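Local coordinates for cellulase IBT99 (Metagenomes, PDB 6WBT), which probably hydrolyses 6-phospho-alpha-glucosides as a family 4 glycosidase, binding NAD, a manganese(II) ion and glucose 6-phosphate, at residues A[5-10]-A[79-84]; A[34-39]-A[64-69]; A[143-148]-A[327-332]. All blocks are in the same frame, centred on the assembly; numbering follows the deposited sequence.

Interaction 1 (A[5-10]-A[79-84]); sequences LKIVIC and ADYIMA
Asp80, just before strand 81-84, meets Lys6 at the start of the pairing with parallel strand 5-10, whose axis differs by 20°. Val8 gives its N-H to Tyr81 O at 2.9 Å and receives Met83 N on its own O at 2.8 Å, so both polar groups of Val8 are used by the neighbouring strand. Lys6 O takes two donors: Asp80 N at 3.0 Å, and Tyr81 N through a weaker bond. Cys10 N to Met83 O is also weak.

One side chain joins this polar network. Asp80 OD2 accepts from the backbone N of Lys6 at 2.9 Å through its anti lone pair, while Asp80 OD1 forms a salt bridge with Lys3. Replacing Asp80 by an alanine removes the carboxylate, and the backbone N of Lys6 and the amine of Lys3 would probably each lose a partner. The amine of Lys6 is held elsewhere, by Thr77 O.

The apolar contacts divide between the sheet faces. On the face of Ile7, Ile9, Tyr81 and Met83, Leu5 CD1 reaches Tyr81 CE1 at 3.7 Å, and Leu5 CD2 lies at the ring edge. Ile7 CD1 meets Tyr81 CB at 3.7 Å. The selenomethionine Met83 bends at chi3 (-64°), which brings its CE against both Ile7 CG2 and Ile9 CG1. On the other face, Val8 CG2 touches Ala79 CB, and Cys10 CB touches Ile82 CG2 at 4.0 Å. Helices 17-25 and 321-334 cover the first face, helix 114-136 the second. Cys10 also touches NAD. Such adjacent, parallel central strands between helix layers are typical of a Rossmann-type dinucleotide-binding domain.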
# COMPACT_ATOMS: atom_id res chain seq x y z
N LEU A 5 20.01 -36.07 -16.35
CA LEU A 5 20.31 -34.73 -15.88
C LEU A 5 21.81 -34.56 -15.63
O LEU A 5 22.48 -35.49 -15.16
CB LEU A 5 19.54 -34.42 -14.59
CG LEU A 5 18.02 -34.46 -14.70
CD1 LEU A 5 17.39 -34.32 -13.32
CD2 LEU A 5 17.52 -33.37 -15.63
N LYS A 6 22.32 -33.37 -15.93
CA LYS A 6 23.70 -33.00 -15.65
C LYS A 6 23.70 -32.11 -14.41
O LYS A 6 23.30 -30.94 -14.47
CB LYS A 6 24.33 -32.28 -16.84
CG LYS A 6 25.70 -31.70 -16.56
CD LYS A 6 26.25 -30.95 -17.77
CE LYS A 6 27.57 -30.28 -17.45
NZ LYS A 6 28.15 -29.58 -18.64
N ILE A 7 24.14 -32.66 -13.28
CA ILE A 7 24.16 -31.96 -12.01
C ILE A 7 25.54 -31.37 -11.79
O ILE A 7 26.55 -32.08 -11.92
CB ILE A 7 23.76 -32.89 -10.85
CG1 ILE A 7 22.54 -33.72 -11.22
CG2 ILE A 7 23.49 -32.08 -9.59
CD1 ILE A 7 21.30 -32.90 -11.50
N VAL A 8 25.60 -30.08 -11.46
CA VAL A 8 26.85 -29.37 -11.25
C VAL A 8 26.86 -28.81 -9.84
O VAL A 8 25.89 -28.16 -9.42
CB VAL A 8 27.05 -28.25 -12.29
CG1 VAL A 8 28.37 -27.53 -12.05
CG2 VAL A 8 26.98 -28.80 -13.70
N ILE A 9 27.94 -29.06 -9.11
CA ILE A 9 28.12 -28.54 -7.76
C ILE A 9 29.10 -27.38 -7.87
O ILE A 9 30.32 -27.58 -7.92
CB ILE A 9 28.61 -29.62 -6.79
CG1 ILE A 9 27.59 -30.75 -6.70
CG2 ILE A 9 28.86 -29.02 -5.41
CD1 ILE A 9 27.97 -31.83 -5.72
N CYS A 10 28.58 -26.16 -7.91
CA CYS A 10 29.41 -24.96 -7.98
C CYS A 10 30.09 -24.76 -6.63
O CYS A 10 29.48 -24.32 -5.66
CB CYS A 10 28.56 -23.74 -8.35
SG CYS A 10 29.50 -22.22 -8.56
N ALA A 79 24.01 -27.56 -18.48
CA ALA A 79 23.76 -27.89 -17.08
C ALA A 79 22.27 -27.87 -16.79
O ALA A 79 21.57 -26.92 -17.15
CB ALA A 79 24.50 -26.91 -16.17
N ASP A 80 21.79 -28.92 -16.13
CA ASP A 80 20.39 -29.05 -15.75
C ASP A 80 20.09 -28.55 -14.35
O ASP A 80 19.05 -27.92 -14.13
CB ASP A 80 19.94 -30.52 -15.87
CG ASP A 80 19.81 -30.97 -17.30
OD1 ASP A 80 19.13 -30.28 -18.09
OD2 ASP A 80 20.38 -32.02 -17.65
N TYR A 81 20.98 -28.80 -13.39
CA TYR A 81 20.78 -28.34 -12.02
C TYR A 81 22.12 -27.96 -11.42
O TYR A 81 23.05 -28.78 -11.41
CB TYR A 81 20.08 -29.41 -11.17
CG TYR A 81 18.63 -29.58 -11.52
CD1 TYR A 81 18.22 -30.57 -12.41
CD2 TYR A 81 17.66 -28.74 -10.99
CE1 TYR A 81 16.88 -30.72 -12.74
CE2 TYR A 81 16.32 -28.88 -11.31
CZ TYR A 81 15.94 -29.88 -12.19
OH TYR A 81 14.61 -30.02 -12.51
N ILE A 82 22.23 -26.73 -10.93
CA ILE A 82 23.46 -26.20 -10.36
C ILE A 82 23.23 -25.98 -8.87
O ILE A 82 22.39 -25.17 -8.48
CB ILE A 82 23.89 -24.89 -11.05
CG1 ILE A 82 24.14 -25.12 -12.54
CG2 ILE A 82 25.12 -24.32 -10.37
CD1 ILE A 82 22.92 -24.91 -13.43
N MSE A 83 23.98 -26.70 -8.05
CA MSE A 83 23.90 -26.54 -6.60
C MSE A 83 25.09 -25.71 -6.11
O MSE A 83 26.21 -26.21 -6.01
CB MSE A 83 23.85 -27.89 -5.90
CG MSE A 83 22.59 -28.69 -6.22
SE MSE A 83 22.48 -30.38 -5.23
CE MSE A 83 24.02 -31.29 -6.00
N ALA A 84 24.82 -24.45 -5.79
CA ALA A 84 25.87 -23.50 -5.42
C ALA A 84 26.17 -23.59 -3.93
O ALA A 84 25.25 -23.54 -3.10
CB ALA A 84 25.45 -22.08 -5.79

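Interaction 2 (A[34-39]-A[64-69]); sequences KELWLY and VVLKVT
The indole of Trp37 carries Lys67 on one face and Thr69 at an edge. Lys67 CB sits over the six-membered ring, 3.4 Å from its centroid and 6° off the normal, a CH-pi contact. Both side chains point the same way. A chi1 of -52° sets Lys67 CG beside the backbone N, and the turn at chi2 (-116°) carries CD along the indole to Trp37 CZ2 and, at 3.4 Å, to Glu35 OE1. The charged ends of Lys67 and Glu35 are not in contact. Thr69 CG2 meets the edge at Trp37 CZ3, 3.5 Å away. Glu35 OE2 also lies in the ring plane, where it accepts a weak hydrogen bond from Trp37 NE1. Val65 CG1 rests on Glu35 CG. Tyr39 touches NAD, and its ring meets Phe76 edge-to-face.

On the other face the two segments meet through aliphatic side chains. Leu66 CD1 touches Leu36 CD2 and Leu38 CG, 3.8 Å from each. Leu38 CD1 also touches Val68 CG2.

Four backbone hydrogen bonds set the parallel register: Leu36 N to Val65 O, Lys67 N to Leu36 O at 2.8 Å, Leu38 N to Lys67 O at 2.9 Å, and Thr69 N to Leu38 O.

The strands close the beta-alpha-beta unit 33-39, 43-60, 66-69. Helices 17-25 and 43-60 cover the leucine face. Helix 72-76 packs on the tryptophan face, and Lys6 makes a cation-pi contact with Trp37. Strand 5-10 flanks 33-39, while 66-69 is the outermost strand at this side of the sheet.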
# COMPACT_ATOMS: atom_id res chain seq x y z
N LYS A 34 22.79 -38.10 -15.25
CA LYS A 34 23.64 -38.37 -16.40
C LYS A 34 25.11 -38.24 -16.03
O LYS A 34 25.90 -39.16 -16.24
CB LYS A 34 23.29 -37.42 -17.55
CG LYS A 34 24.37 -37.31 -18.62
CD LYS A 34 24.21 -36.01 -19.40
CE LYS A 34 25.42 -35.75 -20.29
NZ LYS A 34 25.37 -34.38 -20.87
N GLU A 35 25.49 -37.08 -15.48
CA GLU A 35 26.86 -36.84 -15.04
C GLU A 35 26.83 -36.00 -13.77
O GLU A 35 25.88 -35.24 -13.54
CB GLU A 35 27.70 -36.13 -16.10
CG GLU A 35 28.09 -37.00 -17.29
CD GLU A 35 28.90 -36.24 -18.31
OE1 GLU A 35 30.07 -36.61 -18.54
OE2 GLU A 35 28.37 -35.27 -18.89
N LEU A 36 27.87 -36.15 -12.96
CA LEU A 36 28.06 -35.34 -11.76
C LEU A 36 29.30 -34.47 -11.97
O LEU A 36 30.39 -35.00 -12.19
CB LEU A 36 28.22 -36.21 -10.52
CG LEU A 36 28.18 -35.49 -9.17
CD1 LEU A 36 26.79 -34.95 -8.89
CD2 LEU A 36 28.65 -36.40 -8.05
N TRP A 37 29.12 -33.16 -11.90
CA TRP A 37 30.19 -32.21 -12.19
C TRP A 37 30.56 -31.44 -10.93
O TRP A 37 29.68 -30.96 -10.20
CB TRP A 37 29.77 -31.23 -13.29
CG TRP A 37 29.84 -31.83 -14.67
CD1 TRP A 37 28.90 -32.62 -15.26
CD2 TRP A 37 30.90 -31.68 -15.61
NE1 TRP A 37 29.32 -32.98 -16.52
CE2 TRP A 37 30.55 -32.42 -16.76
CE3 TRP A 37 32.13 -31.01 -15.60
CZ2 TRP A 37 31.36 -32.49 -17.89
CZ3 TRP A 37 32.94 -31.08 -16.72
CH2 TRP A 37 32.55 -31.81 -17.85
N LEU A 38 31.86 -31.32 -10.68
CA LEU A 38 32.39 -30.53 -9.57
C LEU A 38 33.15 -29.36 -10.17
O LEU A 38 34.20 -29.54 -10.79
CB LEU A 38 33.30 -31.38 -8.68
CG LEU A 38 32.66 -32.58 -7.98
CD1 LEU A 38 33.69 -33.29 -7.12
CD2 LEU A 38 31.45 -32.16 -7.15
N TYR A 39 32.62 -28.15 -9.99
CA TYR A 39 33.23 -26.94 -10.50
C TYR A 39 33.72 -26.08 -9.34
O TYR A 39 33.05 -25.97 -8.31
CB TYR A 39 32.25 -26.14 -11.36
CG TYR A 39 32.71 -24.73 -11.65
CD1 TYR A 39 33.70 -24.48 -12.60
CD2 TYR A 39 32.16 -23.64 -10.98
CE1 TYR A 39 34.12 -23.19 -12.87
CE2 TYR A 39 32.58 -22.35 -11.24
CZ TYR A 39 33.56 -22.13 -12.18
OH TYR A 39 33.98 -20.84 -12.44
N VAL A 64 27.90 -43.93 -11.32
CA VAL A 64 27.77 -42.50 -11.59
C VAL A 64 29.14 -41.95 -11.99
O VAL A 64 30.10 -42.04 -11.23
CB VAL A 64 27.21 -41.75 -10.38
CG1 VAL A 64 27.12 -40.26 -10.67
CG2 VAL A 64 25.85 -42.31 -9.99
N VAL A 65 29.22 -41.39 -13.20
CA VAL A 65 30.46 -40.81 -13.70
C VAL A 65 30.66 -39.43 -13.09
O VAL A 65 29.72 -38.62 -13.03
CB VAL A 65 30.44 -40.76 -15.24
CG1 VAL A 65 29.12 -40.21 -15.74
CG2 VAL A 65 31.60 -39.93 -15.76
N LEU A 66 31.88 -39.15 -12.64
CA LEU A 66 32.22 -37.89 -12.00
C LEU A 66 33.20 -37.12 -12.88
O LEU A 66 34.25 -37.65 -13.26
CB LEU A 66 32.83 -38.12 -10.62
CG LEU A 66 33.32 -36.87 -9.88
CD1 LEU A 66 32.16 -35.96 -9.53
CD2 LEU A 66 34.11 -37.25 -8.64
N LYS A 67 32.85 -35.87 -13.19
CA LYS A 67 33.72 -34.98 -13.96
C LYS A 67 34.12 -33.81 -13.08
O LYS A 67 33.27 -33.20 -12.41
CB LYS A 67 33.02 -34.49 -15.22
CG LYS A 67 32.43 -35.59 -16.08
CD LYS A 67 33.10 -35.68 -17.44
CE LYS A 67 34.54 -36.16 -17.33
NZ LYS A 67 35.18 -36.32 -18.66
N VAL A 68 35.41 -33.49 -13.07
CA VAL A 68 35.96 -32.40 -12.27
C VAL A 68 36.63 -31.41 -13.20
O VAL A 68 37.40 -31.81 -14.09
CB VAL A 68 36.95 -32.92 -11.21
CG1 VAL A 68 37.51 -31.76 -10.39
CG2 VAL A 68 36.27 -33.93 -10.30
N THR A 69 36.34 -30.13 -13.02
CA THR A 69 36.89 -29.10 -13.89
C THR A 69 36.92 -27.77 -13.16
O THR A 69 36.22 -27.57 -12.17
CB THR A 69 36.09 -28.97 -15.19
OG1 THR A 69 36.68 -27.97 -16.02
CG2 THR A 69 34.65 -28.58 -14.88

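Interaction 3 (A[143-148]-A[327-332]); sequences WIVNYS and KVVESL. With NAD (nicotinamide-adenine-dinucleotide), chain G.
A strand of the nucleotide-binding sheet, 143-146, packs here against helix 321-334 from the C-terminal part of the chain. Val145 and Leu332 are at the centre of the contact. The two elements run nearly antiparallel, at 158°, with their axes 9.6 Å apart.

Val145 meets three helix residues. Its CG2 touches Val329 CG2 at 3.6 Å and Leu332 CD1 at 3.6 Å. Its CG1 reaches Val328 CG1 at 4.0 Å. The torsion of Val145 (chi1 178°) sets CG1 anti to the backbone N and turns CG2 to the Val329 and Leu332 side. The side chains of Val145 and Leu332 run alongside each other, pointing opposite ways.

Leu332 uses both methyls. CD1 also reaches Trp143 CB, while CD2 lies over one face of the indole. It is 4.0 Å from the centroid of the five-membered ring and 10° off the normal, a CH-pi contact. Arg166 makes a cation-pi contact with the same tryptophan. Tyr81 from the next strand packs on Val329 and Leu332, and Ile168 on Val145 and Val328.

At the end of the strand, the chain turns to the cofactor. Asn146 OD1 accepts Ser148 N at 2.9 Å, from above its carbonyl plane, and closes an Asx turn. Tyr147 O receives the carboxamide N7N of NAD at 3.0 Å in an almost straight bond. Tyr147 OH bonds to Gln85.

The chemistry is divided along the segment. Strand and helix are held together by apolar packing alone, with no polar bond between the two segments. The polar groups at the strand end are used for the turn and for NAD.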
# COMPACT_ATOMS: atom_id res chain seq x y z
N TRP A 143 18.11 -24.80 -13.26
CA TRP A 143 17.73 -24.36 -11.93
C TRP A 143 18.98 -24.26 -11.07
O TRP A 143 19.79 -25.18 -11.05
CB TRP A 143 16.72 -25.31 -11.29
CG TRP A 143 15.32 -25.12 -11.77
CD1 TRP A 143 14.58 -25.99 -12.51
CD2 TRP A 143 14.49 -23.97 -11.55
NE1 TRP A 143 13.34 -25.46 -12.76
CE2 TRP A 143 13.26 -24.22 -12.19
CE3 TRP A 143 14.67 -22.76 -10.88
CZ2 TRP A 143 12.21 -23.31 -12.17
CZ3 TRP A 143 13.63 -21.85 -10.87
CH2 TRP A 143 12.41 -22.12 -11.51
N ILE A 144 19.11 -23.15 -10.36
CA ILE A 144 20.22 -22.93 -9.44
C ILE A 144 19.63 -22.96 -8.03
O ILE A 144 19.09 -21.96 -7.55
CB ILE A 144 20.95 -21.62 -9.70
CG1 ILE A 144 21.48 -21.58 -11.13
CG2 ILE A 144 22.09 -21.44 -8.71
CD1 ILE A 144 22.20 -20.31 -11.47
N VAL A 145 19.75 -24.10 -7.36
CA VAL A 145 19.33 -24.19 -5.97
C VAL A 145 20.45 -23.64 -5.10
O VAL A 145 21.34 -24.38 -4.67
CB VAL A 145 18.96 -25.65 -5.60
CG1 VAL A 145 18.57 -25.72 -4.14
CG2 VAL A 145 17.81 -26.13 -6.49
N ASN A 146 20.42 -22.33 -4.86
CA ASN A 146 21.48 -21.66 -4.13
C ASN A 146 21.24 -21.76 -2.63
O ASN A 146 20.17 -21.40 -2.14
CB ASN A 146 21.57 -20.20 -4.57
CG ASN A 146 22.58 -19.41 -3.77
OD1 ASN A 146 23.60 -19.94 -3.32
ND2 ASN A 146 22.30 -18.13 -3.57
N TYR A 147 22.24 -22.26 -1.91
CA TYR A 147 22.21 -22.26 -0.46
C TYR A 147 23.51 -21.70 0.11
O TYR A 147 23.87 -22.01 1.25
CB TYR A 147 21.94 -23.67 0.09
CG TYR A 147 22.89 -24.73 -0.41
CD1 TYR A 147 22.65 -25.40 -1.61
CD2 TYR A 147 24.02 -25.08 0.32
CE1 TYR A 147 23.51 -26.38 -2.07
CE2 TYR A 147 24.89 -26.05 -0.14
CZ TYR A 147 24.63 -26.70 -1.33
OH TYR A 147 25.50 -27.67 -1.77
N SER A 148 24.21 -20.88 -0.67
CA SER A 148 25.42 -20.23 -0.18
C SER A 148 25.07 -18.97 0.59
O SER A 148 24.09 -18.28 0.29
CB SER A 148 26.35 -19.89 -1.35
OG SER A 148 25.70 -19.09 -2.32
N LYS A 327 15.96 -32.60 -1.66
CA LYS A 327 14.50 -32.61 -1.75
C LYS A 327 13.98 -31.46 -2.61
O LYS A 327 12.96 -31.61 -3.29
CB LYS A 327 13.90 -32.55 -0.34
CG LYS A 327 12.38 -32.49 -0.31
CD LYS A 327 11.76 -33.66 -1.06
CE LYS A 327 10.25 -33.53 -1.13
NZ LYS A 327 9.64 -34.57 -2.01
N VAL A 328 14.66 -30.32 -2.59
CA VAL A 328 14.23 -29.18 -3.40
C VAL A 328 14.43 -29.48 -4.88
O VAL A 328 13.51 -29.30 -5.70
CB VAL A 328 14.97 -27.90 -2.97
CG1 VAL A 328 14.75 -26.80 -3.98
CG2 VAL A 328 14.51 -27.46 -1.59
N VAL A 329 15.63 -29.92 -5.26
CA VAL A 329 15.90 -30.29 -6.65
C VAL A 329 14.94 -31.38 -7.10
O VAL A 329 14.39 -31.33 -8.21
CB VAL A 329 17.36 -30.73 -6.83
CG1 VAL A 329 17.63 -31.08 -8.29
CG2 VAL A 329 18.32 -29.67 -6.33
N GLU A 330 14.75 -32.40 -6.26
CA GLU A 330 13.84 -33.49 -6.60
C GLU A 330 12.43 -32.97 -6.82
O GLU A 330 11.73 -33.44 -7.73
CB GLU A 330 13.87 -34.54 -5.49
CG GLU A 330 12.95 -35.72 -5.73
CD GLU A 330 12.95 -36.69 -4.56
OE1 GLU A 330 13.97 -36.75 -3.83
OE2 GLU A 330 11.93 -37.38 -4.36
N SER A 331 11.99 -32.01 -6.01
CA SER A 331 10.67 -31.42 -6.21
C SER A 331 10.61 -30.54 -7.45
O SER A 331 9.52 -30.35 -8.00
CB SER A 331 10.26 -30.62 -4.97
OG SER A 331 8.92 -30.16 -5.09
N LEU A 332 11.75 -30.01 -7.90
CA LEU A 332 11.80 -29.28 -9.15
C LEU A 332 11.73 -30.20 -10.36
O LEU A 332 11.23 -29.80 -11.42
CB LEU A 332 13.08 -28.44 -9.22
CG LEU A 332 13.21 -27.24 -8.27
CD1 LEU A 332 14.66 -26.79 -8.18
CD2 LEU A 332 12.34 -26.10 -8.74
PA NAD G . 34.73 -23.89 2.08
O1A NAD G . 35.52 -22.64 2.23
O2A NAD G . 35.21 -25.12 2.78
O5B NAD G . 34.56 -24.21 0.51
C5B NAD G . 33.98 -23.20 -0.36
C4B NAD G . 34.40 -23.48 -1.79
O4B NAD G . 33.88 -22.44 -2.66
C3B NAD G . 35.91 -23.52 -2.05
O3B NAD G . 36.23 -24.69 -2.80
C2B NAD G . 36.15 -22.27 -2.90
O2B NAD G . 37.29 -22.33 -3.72
C1B NAD G . 34.83 -22.22 -3.67
N9A NAD G . 34.57 -20.93 -4.31
C8A NAD G . 34.88 -19.69 -3.82
N7A NAD G . 34.53 -18.71 -4.62
C5A NAD G . 33.95 -19.35 -5.71
C6A NAD G . 33.39 -18.86 -6.90
N6A NAD G . 33.31 -17.56 -7.20
N1A NAD G . 32.91 -19.76 -7.79
C2A NAD G . 32.99 -21.06 -7.48
N3A NAD G . 33.50 -21.64 -6.39
C4A NAD G . 33.97 -20.72 -5.53
O3 NAD G . 33.21 -23.61 2.52
PN NAD G . 32.17 -24.46 3.41
O1N NAD G . 32.09 -25.84 2.86
O2N NAD G . 32.51 -24.28 4.85
O5D NAD G . 30.82 -23.67 3.07
C5D NAD G . 30.45 -23.51 1.68
C4D NAD G . 29.31 -22.53 1.57
O4D NAD G . 28.11 -23.15 2.10
C3D NAD G . 29.47 -21.23 2.37
O3D NAD G . 29.08 -20.13 1.57
C2D NAD G . 28.48 -21.46 3.52
O2D NAD G . 28.07 -20.28 4.20
C1D NAD G . 27.35 -22.16 2.77
N1N NAD G . 26.39 -22.83 3.69
C2N NAD G . 25.15 -22.29 3.88
C3N NAD G . 24.25 -22.88 4.75
C7N NAD G . 22.87 -22.27 4.88
O7N NAD G . 22.30 -22.28 5.96
N7N NAD G . 22.32 -21.77 3.78
C4N NAD G . 24.63 -24.02 5.45
C5N NAD G . 25.87 -24.57 5.22
C6N NAD G . 26.73 -23.97 4.33

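In the fold
All three contacts involve one mixed sheet. Interactions 1 and 2 are strand pairings in it, joined where 5-10 lies beside 33-39 and bonds to it through Ile7 O and Trp37 N. Interaction 2 is nested in the chain loop that interaction 1 closes. Interaction 3 adds strand 143-146, next to 81-84, and segment 327-332 of helix 321-334; Tyr81 touches both. Interactions 1 and 3 are fully buried, whereas interaction 2 lies at the sheet edge, with Lys34, Glu35 and Lys67 partly exposed. The first two combine backbone hydrogen bonds with side-chain packing; the third has packing alone between its segments. Each includes a residue of the NAD pocket: Cys10, Tyr39 and Tyr147.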